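PDB 5BVR: alpha-actinin-like protein 1 from Schizosaccharomyces pombe, which binds actin filaments laterally, here through its actin-binding domain, and takes part in actin-ring formation, cytokinesis and septation. Local coordinates for residues 146-151 / 158-163; 150-155 / 213-218; 154-159 / 207-212; 201-206 / 220-225. All blocks are in the same frame, centred on the assembly; numbering follows the deposited sequence.

Contact 1 (146-151 / 158-163)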
loop_
_atom_site.group_PDB
_atom_site.type_symbol
_atom_site.label_atom_id
_atom_site.label_comp_id
_atom_site.label_asym_id
_atom_site.label_seq_id
_atom_site.Cartn_x
_atom_site.Cartn_y
_atom_site.Cartn_z
ATOM N N VAL A 146 21.808 2.920 8.948
ATOM C CA VAL A 146 20.545 2.246 8.652
ATOM C C VAL A 146 20.421 1.013 9.538
ATOM O O VAL A 146 21.356 0.226 9.673
ATOM C CB VAL A 146 20.492 1.836 7.162
ATOM C CG1 VAL A 146 19.244 1.004 6.866
ATOM C CG2 VAL A 146 20.552 3.053 6.268
ATOM N N ASP A 147 19.253 0.852 10.151
ATOM C CA ASP A 147 18.984 -0.299 10.996
ATOM C C ASP A 147 17.484 -0.544 10.980
ATOM O O ASP A 147 16.728 0.062 11.739
ATOM C CB ASP A 147 19.485 -0.075 12.416
ATOM C CG ASP A 147 19.327 -1.305 13.293
ATOM O OD1 ASP A 147 19.124 -2.416 12.767
ATOM O OD2 ASP A 147 19.422 -1.151 14.531
ATOM N N VAL A 148 17.035 -1.407 10.078
ATOM C CA VAL A 148 15.608 -1.613 9.896
ATOM C C VAL A 148 15.120 -2.613 10.933
ATOM O O VAL A 148 15.472 -3.796 10.892
ATOM C CB VAL A 148 15.292 -2.085 8.479
ATOM C CG1 VAL A 148 13.811 -2.346 8.356
ATOM C CG2 VAL A 148 15.693 -1.038 7.480
ATOM N N GLN A 149 14.340 -2.132 11.889
ATOM C CA GLN A 149 13.868 -2.952 12.993
ATOM C C GLN A 149 12.342 -3.012 13.050
ATOM O O GLN A 149 11.786 -3.753 13.873
ATOM C CB GLN A 149 14.386 -2.395 14.319
ATOM C CG GLN A 149 15.878 -2.584 14.515
ATOM C CD GLN A 149 16.298 -4.049 14.417
ATOM O OE1 GLN A 149 15.573 -4.942 14.859
ATOM N NE2 GLN A 149 17.466 -4.300 13.827
ATOM N N ASP A 150 11.681 -2.243 12.174
ATOM C CA ASP A 150 10.241 -2.079 12.187
ATOM C C ASP A 150 9.799 -1.388 10.914
ATOM O O ASP A 150 10.619 -1.125 10.042
ATOM C CB ASP A 150 9.850 -1.244 13.405
ATOM C CG ASP A 150 10.601 0.055 13.453
ATOM O OD1 ASP A 150 10.672 0.764 12.429
ATOM O OD2 ASP A 150 11.204 0.327 14.523
ATOM N N PHE A 151 8.497 -1.144 10.803
ATOM C CA PHE A 151 7.933 -0.360 9.719
ATOM C C PHE A 151 7.432 0.998 10.197
ATOM O O PHE A 151 6.437 1.532 9.693
ATOM C CB PHE A 151 6.807 -1.148 9.039
ATOM C CG PHE A 151 7.302 -2.351 8.267
ATOM C CD1 PHE A 151 8.006 -2.174 7.113
ATOM C CD2 PHE A 151 7.052 -3.629 8.701
ATOM C CE1 PHE A 151 8.470 -3.270 6.384
ATOM C CE2 PHE A 151 7.505 -4.724 7.987
ATOM C CZ PHE A 151 8.215 -4.538 6.830
ATOM N N GLY A 158 14.863 8.876 6.238
ATOM C CA GLY A 158 15.109 8.838 4.793
ATOM C C GLY A 158 16.154 7.850 4.314
ATOM O O GLY A 158 16.174 7.495 3.123
ATOM N N LEU A 159 17.030 7.411 5.205
ATOM C CA LEU A 159 18.219 6.675 4.765
ATOM C C LEU A 159 17.891 5.261 4.335
ATOM O O LEU A 159 18.517 4.757 3.386
ATOM C CB LEU A 159 19.305 6.646 5.832
ATOM C CG LEU A 159 19.986 7.987 6.078
ATOM C CD1 LEU A 159 20.971 7.876 7.257
ATOM C CD2 LEU A 159 20.691 8.498 4.828
ATOM N N ALA A 160 16.960 4.598 5.015
ATOM C CA ALA A 160 16.628 3.224 4.616
ATOM C C ALA A 160 16.091 3.180 3.175
ATOM O O ALA A 160 16.460 2.298 2.395
ATOM C CB ALA A 160 15.648 2.567 5.581
ATOM N N PHE A 161 15.213 4.124 2.818
ATOM C CA PHE A 161 14.710 4.210 1.454
ATOM C C PHE A 161 15.871 4.438 0.489
ATOM O O PHE A 161 15.948 3.773 -0.551
ATOM C CB PHE A 161 13.671 5.317 1.265
ATOM C CG PHE A 161 12.347 5.034 1.920
ATOM C CD1 PHE A 161 11.544 4.007 1.478
ATOM C CD2 PHE A 161 11.887 5.833 2.951
ATOM C CE1 PHE A 161 10.296 3.753 2.058
ATOM C CE2 PHE A 161 10.622 5.587 3.526
ATOM C CZ PHE A 161 9.856 4.539 3.081
ATOM N N CYS A 162 16.761 5.365 0.825
ATOM C CA CYS A 162 17.901 5.647 -0.051
ATOM C C CYS A 162 18.813 4.440 -0.195
ATOM O O CYS A 162 19.296 4.158 -1.300
ATOM C CB CYS A 162 18.712 6.839 0.439
ATOM S SG CYS A 162 17.865 8.438 0.241
ATOM N N ALA A 163 19.033 3.708 0.896
ATOM C CA ALA A 163 19.924 2.548 0.870
ATOM C C ALA A 163 19.310 1.446 0.021
ATOM O O ALA A 163 20.028 0.776 -0.735
ATOM C CB ALA A 163 20.181 2.042 2.262
#

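Contact 2 (150-155 / 213-218). With ZN (zinc ion), chain C.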
loop_
_atom_site.group_PDB
_atom_site.type_symbol
_atom_site.label_atom_id
_atom_site.label_comp_id
_atom_site.label_asym_id
_atom_site.label_seq_id
_atom_site.Cartn_x
_atom_site.Cartn_y
_atom_site.Cartn_z
ATOM N N ASP A 150 11.681 -2.243 12.174
ATOM C CA ASP A 150 10.241 -2.079 12.187
ATOM C C ASP A 150 9.799 -1.388 10.914
ATOM O O ASP A 150 10.619 -1.125 10.042
ATOM C CB ASP A 150 9.850 -1.244 13.405
ATOM C CG ASP A 150 10.601 0.055 13.453
ATOM O OD1 ASP A 150 10.672 0.764 12.429
ATOM O OD2 ASP A 150 11.204 0.327 14.523
ATOM N N PHE A 151 8.497 -1.144 10.803
ATOM C CA PHE A 151 7.933 -0.360 9.719
ATOM C C PHE A 151 7.432 0.998 10.197
ATOM O O PHE A 151 6.437 1.532 9.693
ATOM C CB PHE A 151 6.807 -1.148 9.039
ATOM C CG PHE A 151 7.302 -2.351 8.267
ATOM C CD1 PHE A 151 8.006 -2.174 7.113
ATOM C CD2 PHE A 151 7.052 -3.629 8.701
ATOM C CE1 PHE A 151 8.470 -3.270 6.384
ATOM C CE2 PHE A 151 7.505 -4.724 7.987
ATOM C CZ PHE A 151 8.215 -4.538 6.830
ATOM N N THR A 152 8.144 1.554 11.172
ATOM C CA THR A 152 7.825 2.879 11.692
ATOM C C THR A 152 9.096 3.739 11.788
ATOM O O THR A 152 9.526 4.331 10.795
ATOM C CB THR A 152 7.072 2.782 13.045
ATOM O OG1 THR A 152 7.813 1.973 13.958
ATOM C CG2 THR A 152 5.677 2.156 12.828
ATOM N N ARG A 153 9.690 3.785 12.972
ATOM C CA ARG A 153 10.765 4.708 13.256
ATOM C C ARG A 153 12.026 4.444 12.461
ATOM O O ARG A 153 12.835 5.352 12.304
ATOM C CB ARG A 153 11.066 4.689 14.755
ATOM C CG ARG A 153 9.785 4.636 15.586
ATOM C CD ARG A 153 9.868 5.372 16.849
ATOM N NE ARG A 153 10.121 6.776 16.595
ATOM C CZ ARG A 153 10.415 7.638 17.551
ATOM N NH1 ARG A 153 10.513 7.221 18.809
ATOM N NH2 ARG A 153 10.630 8.902 17.248
ATOM N N SER A 154 12.201 3.221 11.963
ATOM C CA SER A 154 13.385 2.898 11.162
ATOM C C SER A 154 13.418 3.598 9.808
ATOM O O SER A 154 14.424 3.535 9.118
ATOM C CB SER A 154 13.465 1.385 10.880
ATOM O OG SER A 154 13.488 0.632 12.062
ATOM N N TRP A 155 12.307 4.215 9.412
ATOM C CA TRP A 155 12.160 4.803 8.081
ATOM C C TRP A 155 12.075 6.331 8.043
ATOM O O TRP A 155 12.104 6.920 6.958
ATOM C CB TRP A 155 10.857 4.248 7.453
ATOM C CG TRP A 155 10.911 2.760 7.323
ATOM C CD1 TRP A 155 10.547 1.849 8.251
ATOM C CD2 TRP A 155 11.475 2.018 6.224
ATOM N NE1 TRP A 155 10.813 0.579 7.799
ATOM C CE2 TRP A 155 11.386 0.656 6.555
ATOM C CE3 TRP A 155 12.029 2.380 4.990
ATOM C CZ2 TRP A 155 11.833 -0.346 5.704
ATOM C CZ3 TRP A 155 12.470 1.376 4.135
ATOM C CH2 TRP A 155 12.337 0.034 4.493
ATOM N N ASP A 213 7.299 11.473 14.611
ATOM C CA ASP A 213 7.490 10.765 15.852
ATOM C C ASP A 213 6.741 9.441 15.867
ATOM O O ASP A 213 7.286 8.434 16.266
ATOM C CB ASP A 213 7.008 11.693 16.981
ATOM C CG ASP A 213 7.157 11.101 18.356
ATOM O OD1 ASP A 213 8.242 10.603 18.696
ATOM O OD2 ASP A 213 6.171 11.170 19.120
ATOM N N ARG A 214 5.484 9.433 15.408
ATOM C CA ARG A 214 4.691 8.199 15.385
ATOM C C ARG A 214 4.098 7.967 13.994
ATOM O O ARG A 214 2.919 8.213 13.751
ATOM C CB ARG A 214 3.568 8.270 16.425
ATOM C CG ARG A 214 4.048 8.449 17.853
ATOM C CD ARG A 214 2.868 8.495 18.818
ATOM N NE ARG A 214 3.169 9.259 20.027
ATOM C CZ ARG A 214 3.580 8.736 21.180
ATOM N NH1 ARG A 214 3.747 7.423 21.309
ATOM N NH2 ARG A 214 3.817 9.536 22.212
ATOM N N PRO A 215 4.917 7.506 13.063
ATOM C CA PRO A 215 4.452 7.341 11.682
ATOM C C PRO A 215 3.498 6.158 11.562
ATOM O O PRO A 215 3.507 5.242 12.387
ATOM C CB PRO A 215 5.740 7.064 10.909
ATOM C CG PRO A 215 6.629 6.451 11.906
ATOM C CD PRO A 215 6.308 7.065 13.232
ATOM N N ASP A 216 2.675 6.191 10.520
ATOM C CA ASP A 216 1.661 5.165 10.340
ATOM C C ASP A 216 2.262 3.896 9.745
ATOM O O ASP A 216 2.652 3.864 8.575
ATOM C CB ASP A 216 0.487 5.646 9.482
ATOM C CG ASP A 216 -0.630 4.645 9.473
ATOM O OD1 ASP A 216 -1.213 4.426 10.554
ATOM O OD2 ASP A 216 -0.895 4.025 8.413
ATOM N N GLU A 217 2.252 2.834 10.544
ATOM C CA GLU A 217 2.852 1.566 10.178
ATOM C C GLU A 217 2.250 0.977 8.907
ATOM O O GLU A 217 2.985 0.550 8.018
ATOM C CB GLU A 217 2.691 0.569 11.317
ATOM C CG GLU A 217 3.472 -0.724 11.074
ATOM C CD GLU A 217 3.341 -1.739 12.175
ATOM O OE1 GLU A 217 2.415 -1.644 13.011
ATOM O OE2 GLU A 217 4.173 -2.658 12.189
ATOM N N ARG A 218 0.929 0.911 8.830
ATOM C CA ARG A 218 0.311 0.285 7.664
ATOM C C ARG A 218 0.618 1.046 6.384
ATOM O O ARG A 218 0.829 0.435 5.349
ATOM C CB ARG A 218 -1.188 0.174 7.889
ATOM C CG ARG A 218 -1.524 -0.826 8.983
ATOM C CD ARG A 218 -3.015 -0.891 9.346
ATOM N NE ARG A 218 -3.229 -1.969 10.304
ATOM C CZ ARG A 218 -4.418 -2.415 10.699
ATOM N NH1 ARG A 218 -5.541 -1.880 10.229
ATOM N NH2 ARG A 218 -4.477 -3.422 11.562
HETATM ZN ZN ZN C . 8.320 10.093 20.542
HETATM O O HOH W 1 6.766 -2.427 12.674
HETATM O O HOH W 2 10.480 9.481 20.721
#

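Contact 3 (154-159 / 207-212)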
loop_
_atom_site.group_PDB
_atom_site.type_symbol
_atom_site.label_atom_id
_atom_site.label_comp_id
_atom_site.label_asym_id
_atom_site.label_seq_id
_atom_site.Cartn_x
_atom_site.Cartn_y
_atom_site.Cartn_z
ATOM N N SER A 154 12.201 3.221 11.963
ATOM C CA SER A 154 13.385 2.898 11.162
ATOM C C SER A 154 13.418 3.598 9.808
ATOM O O SER A 154 14.424 3.535 9.118
ATOM C CB SER A 154 13.465 1.385 10.880
ATOM O OG SER A 154 13.488 0.632 12.062
ATOM N N TRP A 155 12.307 4.215 9.412
ATOM C CA TRP A 155 12.160 4.803 8.081
ATOM C C TRP A 155 12.075 6.331 8.043
ATOM O O TRP A 155 12.104 6.920 6.958
ATOM C CB TRP A 155 10.857 4.248 7.453
ATOM C CG TRP A 155 10.911 2.760 7.323
ATOM C CD1 TRP A 155 10.547 1.849 8.251
ATOM C CD2 TRP A 155 11.475 2.018 6.224
ATOM N NE1 TRP A 155 10.813 0.579 7.799
ATOM C CE2 TRP A 155 11.386 0.656 6.555
ATOM C CE3 TRP A 155 12.029 2.380 4.990
ATOM C CZ2 TRP A 155 11.833 -0.346 5.704
ATOM C CZ3 TRP A 155 12.470 1.376 4.135
ATOM C CH2 TRP A 155 12.337 0.034 4.493
ATOM N N THR A 156 12.018 6.972 9.212
ATOM C CA THR A 156 11.697 8.394 9.258
ATOM C C THR A 156 12.861 9.321 8.924
ATOM O O THR A 156 12.642 10.490 8.648
ATOM C CB THR A 156 11.072 8.780 10.613
ATOM O OG1 THR A 156 12.006 8.538 11.677
ATOM C CG2 THR A 156 9.760 7.995 10.841
ATOM N N ASN A 157 14.086 8.813 8.875
ATOM C CA ASN A 157 15.216 9.686 8.521
ATOM C C ASN A 157 15.603 9.648 7.041
ATOM O O ASN A 157 16.566 10.297 6.644
ATOM C CB ASN A 157 16.440 9.448 9.420
ATOM C CG ASN A 157 17.182 8.153 9.116
ATOM O OD1 ASN A 157 16.949 7.516 8.109
ATOM N ND2 ASN A 157 18.086 7.768 9.991
ATOM N N GLY A 158 14.863 8.876 6.238
ATOM C CA GLY A 158 15.109 8.838 4.793
ATOM C C GLY A 158 16.154 7.850 4.314
ATOM O O GLY A 158 16.174 7.495 3.123
ATOM N N LEU A 159 17.030 7.411 5.205
ATOM C CA LEU A 159 18.219 6.675 4.765
ATOM C C LEU A 159 17.891 5.261 4.335
ATOM O O LEU A 159 18.517 4.757 3.386
ATOM C CB LEU A 159 19.305 6.646 5.832
ATOM C CG LEU A 159 19.986 7.987 6.078
ATOM C CD1 LEU A 159 20.971 7.876 7.257
ATOM C CD2 LEU A 159 20.691 8.498 4.828
ATOM N N GLU A 207 6.257 14.451 3.881
ATOM C CA GLU A 207 5.868 14.964 5.191
ATOM C C GLU A 207 5.102 13.937 6.017
ATOM O O GLU A 207 4.945 14.094 7.228
ATOM C CB GLU A 207 5.115 16.295 5.055
ATOM C CG GLU A 207 3.836 16.244 4.228
ATOM C CD GLU A 207 4.041 16.496 2.726
ATOM O OE1 GLU A 207 5.159 16.282 2.198
ATOM O OE2 GLU A 207 3.059 16.917 2.066
ATOM N N ASP A 208 4.631 12.863 5.375
ATOM C CA ASP A 208 3.878 11.856 6.111
ATOM C C ASP A 208 4.798 10.963 6.962
ATOM O O ASP A 208 4.333 10.280 7.863
ATOM C CB ASP A 208 3.064 10.959 5.170
ATOM C CG ASP A 208 1.975 11.707 4.408
ATOM O OD1 ASP A 208 1.502 12.739 4.915
ATOM O OD2 ASP A 208 1.591 11.221 3.309
ATOM N N VAL A 209 6.091 10.952 6.666
ATOM C CA VAL A 209 7.017 10.031 7.337
ATOM C C VAL A 209 8.316 10.707 7.807
ATOM O O VAL A 209 8.870 10.297 8.833
ATOM C CB VAL A 209 7.317 8.785 6.452
ATOM C CG1 VAL A 209 7.528 9.186 5.044
ATOM C CG2 VAL A 209 8.510 7.945 6.950
ATOM N N CYS A 210 8.766 11.754 7.116
ATOM C CA CYS A 210 10.055 12.381 7.463
ATOM C C CYS A 210 9.997 13.029 8.850
ATOM O O CYS A 210 9.195 13.925 9.119
ATOM C CB CYS A 210 10.436 13.422 6.420
ATOM S SG CYS A 210 12.025 14.187 6.749
ATOM N N ASP A 211 10.862 12.532 9.729
ATOM C CA ASP A 211 10.963 13.013 11.089
ATOM C C ASP A 211 9.620 13.070 11.824
ATOM O O ASP A 211 9.363 13.960 12.641
ATOM C CB ASP A 211 11.642 14.377 11.095
ATOM C CG ASP A 211 13.090 14.319 10.652
ATOM O OD1 ASP A 211 13.746 13.269 10.851
ATOM O OD2 ASP A 211 13.555 15.340 10.106
ATOM N N VAL A 212 8.791 12.072 11.549
ATOM C CA VAL A 212 7.519 11.894 12.247
ATOM C C VAL A 212 7.718 10.987 13.454
ATOM O O VAL A 212 8.258 9.884 13.348
ATOM C CB VAL A 212 6.475 11.295 11.281
ATOM C CG1 VAL A 212 5.187 10.891 12.013
ATOM C CG2 VAL A 212 6.196 12.314 10.172
HETATM O O HOH W 3 10.622 8.522 14.209
#

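Contact 4 (201-206 / 220-225)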
loop_
_atom_site.group_PDB
_atom_site.type_symbol
_atom_site.label_atom_id
_atom_site.label_comp_id
_atom_site.label_asym_id
_atom_site.label_seq_id
_atom_site.Cartn_x
_atom_site.Cartn_y
_atom_site.Cartn_z
ATOM N N PRO A 201 5.056 3.679 -7.387
ATOM C CA PRO A 201 4.137 4.808 -7.208
ATOM C C PRO A 201 4.347 5.500 -5.875
ATOM O O PRO A 201 4.653 4.856 -4.876
ATOM C CB PRO A 201 2.758 4.142 -7.241
ATOM C CG PRO A 201 2.977 2.777 -6.728
ATOM C CD PRO A 201 4.357 2.385 -7.255
ATOM N N ARG A 202 4.146 6.809 -5.874
ATOM C CA ARG A 202 4.358 7.625 -4.691
ATOM C C ARG A 202 3.151 7.534 -3.764
ATOM O O ARG A 202 2.285 8.418 -3.775
ATOM C CB ARG A 202 4.580 9.066 -5.119
ATOM C CG ARG A 202 4.821 10.033 -3.985
ATOM C CD ARG A 202 4.849 11.444 -4.516
ATOM N NE ARG A 202 5.995 11.611 -5.397
ATOM C CZ ARG A 202 7.193 12.020 -4.994
ATOM N NH1 ARG A 202 7.412 12.335 -3.726
ATOM N NH2 ARG A 202 8.173 12.125 -5.871
ATOM N N LEU A 203 3.086 6.478 -2.968
ATOM C CA LEU A 203 1.930 6.248 -2.117
ATOM C C LEU A 203 1.907 7.099 -0.853
ATOM O O LEU A 203 0.849 7.208 -0.240
ATOM C CB LEU A 203 1.823 4.767 -1.718
ATOM C CG LEU A 203 1.709 3.794 -2.895
ATOM C CD1 LEU A 203 1.454 2.393 -2.372
ATOM C CD2 LEU A 203 0.599 4.167 -3.904
ATOM N N ILE A 204 3.064 7.628 -0.441
ATOM C CA ILE A 204 3.164 8.455 0.763
ATOM C C ILE A 204 3.906 9.738 0.450
ATOM O O ILE A 204 4.784 9.770 -0.400
ATOM C CB ILE A 204 3.834 7.709 1.935
ATOM C CG1 ILE A 204 5.255 7.268 1.585
ATOM C CG2 ILE A 204 3.002 6.543 2.348
ATOM C CD1 ILE A 204 5.968 6.554 2.725
ATOM N N GLU A 205 3.523 10.806 1.137
ATOM C CA GLU A 205 4.182 12.085 0.966
ATOM C C GLU A 205 5.388 12.127 1.897
ATOM O O GLU A 205 5.409 11.461 2.949
ATOM C CB GLU A 205 3.243 13.234 1.333
ATOM C CG GLU A 205 1.861 13.205 0.672
ATOM C CD GLU A 205 1.889 13.672 -0.756
ATOM O OE1 GLU A 205 2.997 13.909 -1.284
ATOM O OE2 GLU A 205 0.793 13.811 -1.350
ATOM N N VAL A 206 6.394 12.898 1.506
ATOM C CA VAL A 206 7.565 13.054 2.346
ATOM C C VAL A 206 7.154 13.471 3.770
ATOM O O VAL A 206 7.641 12.898 4.763
ATOM C CB VAL A 206 8.539 14.078 1.723
ATOM C CG1 VAL A 206 9.615 14.508 2.721
ATOM C CG2 VAL A 206 9.147 13.484 0.449
ATOM N N ILE A 220 3.369 2.846 5.759
ATOM C CA ILE A 220 4.751 2.564 5.431
ATOM C C ILE A 220 4.859 1.175 4.821
ATOM O O ILE A 220 5.516 0.995 3.788
ATOM C CB ILE A 220 5.703 2.776 6.637
ATOM C CG1 ILE A 220 5.806 4.273 6.916
ATOM C CG2 ILE A 220 7.066 2.149 6.382
ATOM C CD1 ILE A 220 6.491 4.588 8.231
ATOM N N MET A 221 4.248 0.178 5.452
ATOM C CA MET A 221 4.277 -1.173 4.912
ATOM C C MET A 221 3.742 -1.229 3.485
ATOM O O MET A 221 4.299 -1.914 2.631
ATOM C CB MET A 221 3.454 -2.103 5.760
ATOM C CG MET A 221 4.064 -2.424 7.122
ATOM S SD MET A 221 3.030 -3.509 8.128
ATOM C CE MET A 221 3.048 -4.912 7.022
ATOM N N THR A 222 2.646 -0.540 3.245
ATOM C CA THR A 222 2.041 -0.539 1.915
ATOM C C THR A 222 3.037 -0.026 0.875
ATOM O O THR A 222 3.150 -0.599 -0.226
ATOM C CB THR A 222 0.760 0.315 1.884
ATOM O OG1 THR A 222 -0.167 -0.207 2.840
ATOM C CG2 THR A 222 0.088 0.295 0.508
ATOM N N TYR A 223 3.736 1.065 1.192
ATOM C CA TYR A 223 4.674 1.686 0.283
ATOM C C TYR A 223 5.953 0.818 0.120
ATOM O O TYR A 223 6.400 0.562 -1.008
ATOM C CB TYR A 223 5.004 3.115 0.749
ATOM C CG TYR A 223 5.980 3.832 -0.151
ATOM C CD1 TYR A 223 5.715 4.053 -1.493
ATOM C CD2 TYR A 223 7.163 4.319 0.349
ATOM C CE1 TYR A 223 6.640 4.706 -2.316
ATOM C CE2 TYR A 223 8.086 4.974 -0.464
ATOM C CZ TYR A 223 7.823 5.172 -1.778
ATOM O OH TYR A 223 8.740 5.801 -2.586
ATOM N N VAL A 224 6.506 0.333 1.224
ATOM C CA VAL A 224 7.718 -0.471 1.168
ATOM C C VAL A 224 7.451 -1.756 0.373
ATOM O O VAL A 224 8.334 -2.231 -0.361
ATOM C CB VAL A 224 8.223 -0.786 2.573
ATOM C CG1 VAL A 224 9.324 -1.853 2.535
ATOM C CG2 VAL A 224 8.735 0.482 3.233
ATOM N N ALA A 225 6.251 -2.329 0.471
ATOM C CA ALA A 225 5.915 -3.518 -0.326
ATOM C C ALA A 225 6.091 -3.251 -1.826
ATOM O O ALA A 225 6.418 -4.183 -2.603
ATOM C CB ALA A 225 4.479 -3.978 -0.053
#

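Contact 1 (146-151 / 158-163)
Val146 sets its two methyls on the first turn of helix 159-168, and the buried contact illustrates how a branched side chain can read the spacing of a helix surface. From CB, which faces the helix, the chain divides. CG1 lies anti to the backbone N (chi1 174°) and runs to Ala160, where it meets CB at 4.1 Å. CG2 lies between Leu159 CB, 3.8 Å away, and Ala163 CB, at 4.1 Å. One valine thus spans residues i, i+1 and i+4 of the helix, a full turn, the two alanines offering only a methyl each. Two residues on, Val148 adds a single touch from the flank: its CG2 reaches Ala160 CB at 4.1 Å, so the Ala160 methyl is met by both valines. No hydrogen bond links the two segments; the contact is van der Waals packing throughout. Gly158 is the N-cap of the helix that receives the valines. In the second calponin-homology domain this loop follows helix 127-138, on whose Leu132 and Cys135 Val148 also rests, while Phe161 turns from helix 159-168 toward helices 183-198 and 217-234.

Contact 2 (150-155 / 213-218)
The approach to the last long helix of the second calponin-homology domain, helix 217-234, is flanked by a tight loop whose Thr152 lies against Pro215 and Glu217. The CG2 methyl of Thr152 reaches Glu217 CB at 3.7 Å, and Thr152 CB meets Pro215 CG at 3.9 Å. Next to it Phe151 CB touches Glu217 CG, while the phenyl ring leads away to helix 127-138. Phe151 O is buried without a partner in the model. Glu217 is extended beyond CG, which brings its carboxylate to a water; that water accepts from Phe151 N and donates to Glu217 OE2 at 2.6 Å. The same oxygen is salt-bridged to Lys128.

An Asx turn gives the loop its shape. Asp150 OD1 takes two backbone N-H groups, Thr152 N from above the carboxylate plane and Ser154 N on its syn lone pair, the latter at 2.9 Å. Trp155 NE1 adds a third tie by donating in the carbonyl plane to Asp150 O, at 2.8 Å.

At its outer end the contact brings opposite charges close and is linked through a metal. Arg153, bent at chi2 and chi3, lays one face of its guanidinium over Asp213 O, with that plane nearly perpendicular (85°) to the Asp213 carboxylate. Arg153 NH2 comes within 3.3 Å of Asp213 OD1. Asp213 OD1 binds a zinc ion at 1.9 Å, and a water on the metal accepts from Arg153 NH1 at 3.0 Å. The metal and guanidinium should both draw on the carboxylate's negative charge. Asp216, at the helix N-cap, and Arg218 belong to the site of another zinc ion.

Contact 3 (154-159 / 207-212)
Thr156 and Asp211 share the one direct hydrogen bond of this contact, a backbone bond between two turns. Asp211 N donates to Thr156 O at 2.9 Å and almost straight (172°), approaching out of the carbonyl plane. Weaker C-H...O contacts accompany it: Cys210 CA comes to 3.4 Å from the same Thr156 O, and Thr156 CA lies at the same distance from Val209 O, though at a strongly bent angle. The turns are a type I turn from Trp155 to Gly158 and a type II turn from Val209 to Val212, and each lends the other a carbonyl oxygen.

Solvent supplies the second polar link. A water donates to Val212 O and lies 2.9 Å from Thr156 OG1, bridging the two segments at a point well apart from the direct bond. With OG1 at chi1 62°, Thr156 CG2, anti to the carbonyl carbon, lies against two backbone oxygens, 3.2 Å from Val209 O and 3.5 Å from Val212 O. Val209 CG2 likewise meets a carbonyl, 3.7 Å from Trp155 O.

Apolar contact is slight: Val209 CG2 lies 4.4 Å from Trp155 CB. The indole itself turns away to pack on helices 159-168 and 217-234. Asp211 reaches back with OD1 to hydrogen-bond His183 at the start of helix 183-198, so the turn after the short helix 206-209 is held between helix 183-198 and the loop entering helix 159-168.

Contact 4 (201-206 / 220-225)
Pro201 O is approached by two groups at once: Leu203 N makes a weak hydrogen bond to it at 3.0 Å, closing an inverse gamma turn centred on Arg202, and the Tyr223 ring meets it edge-on. Tyr223 CE1 lies 3.2 Å from the oxygen, which sits near the ring plane, where the slightly positive aromatic hydrogens point. The phenol is brought here because its CG is anti to the backbone N (chi1 180°), so that the ring leaves helix 217-234 toward the loop.

Over one face of the same ring lies Ile204. Its CG1 stands 4.1 Å from the centroid of Tyr223, 26° off the ring normal, a CH-pi contact, and the chain crosses the tyrosine at about a right angle. CD1 of Ile204 lies nearer the helix end of the ring, 3.5 Å from Tyr223 CD2.

In the second calponin-homology domain this loop joins helix 183-198 to helix 206-209, and the tyrosine holds it to helix 217-234 in the interior. Tyr223 OH hydrogen-bonds Tyr227 OH, and the ring meets Phe191 edge-to-face, so the phenol belongs to an aromatic cluster.

Leu203 works on the side facing the first calponin-homology domain. Its CB touches Tyr223 CD1 at 4.0 Å, while CD1 crosses to Thr222 CG2 at 3.8 Å. Thr222 OG1 turns back to hydrogen-bond Arg218 O, leaving its methyl for packing. Both residues also touch helices of the first domain, Leu203 at Thr22 and Thr222 at Trp109 and Ile112, the latter two in the actin-binding region.

How the contacts relate
From the N terminus, contact 1 closes first: a short loop that turns back on the helix it leads into. Its two segments overlap those from which contacts 2 and 3 set out, and these reach much further along the chain. Contact 3, joining 154-159 to 207-212, falls within the span of contact 2, which joins 150-155 to 213-218, so the two loops nest. Contact 4 follows contact 1 in series but crosses both of the others, since 201-206 precedes their second segments and 220-225 comes after them. Trp155 and Phe151 pack on helix 217-234, linking the first three to contact 4. They join the loops before helices 159-168 and 206-209 to helix 217-234 within the second calponin-homology domain.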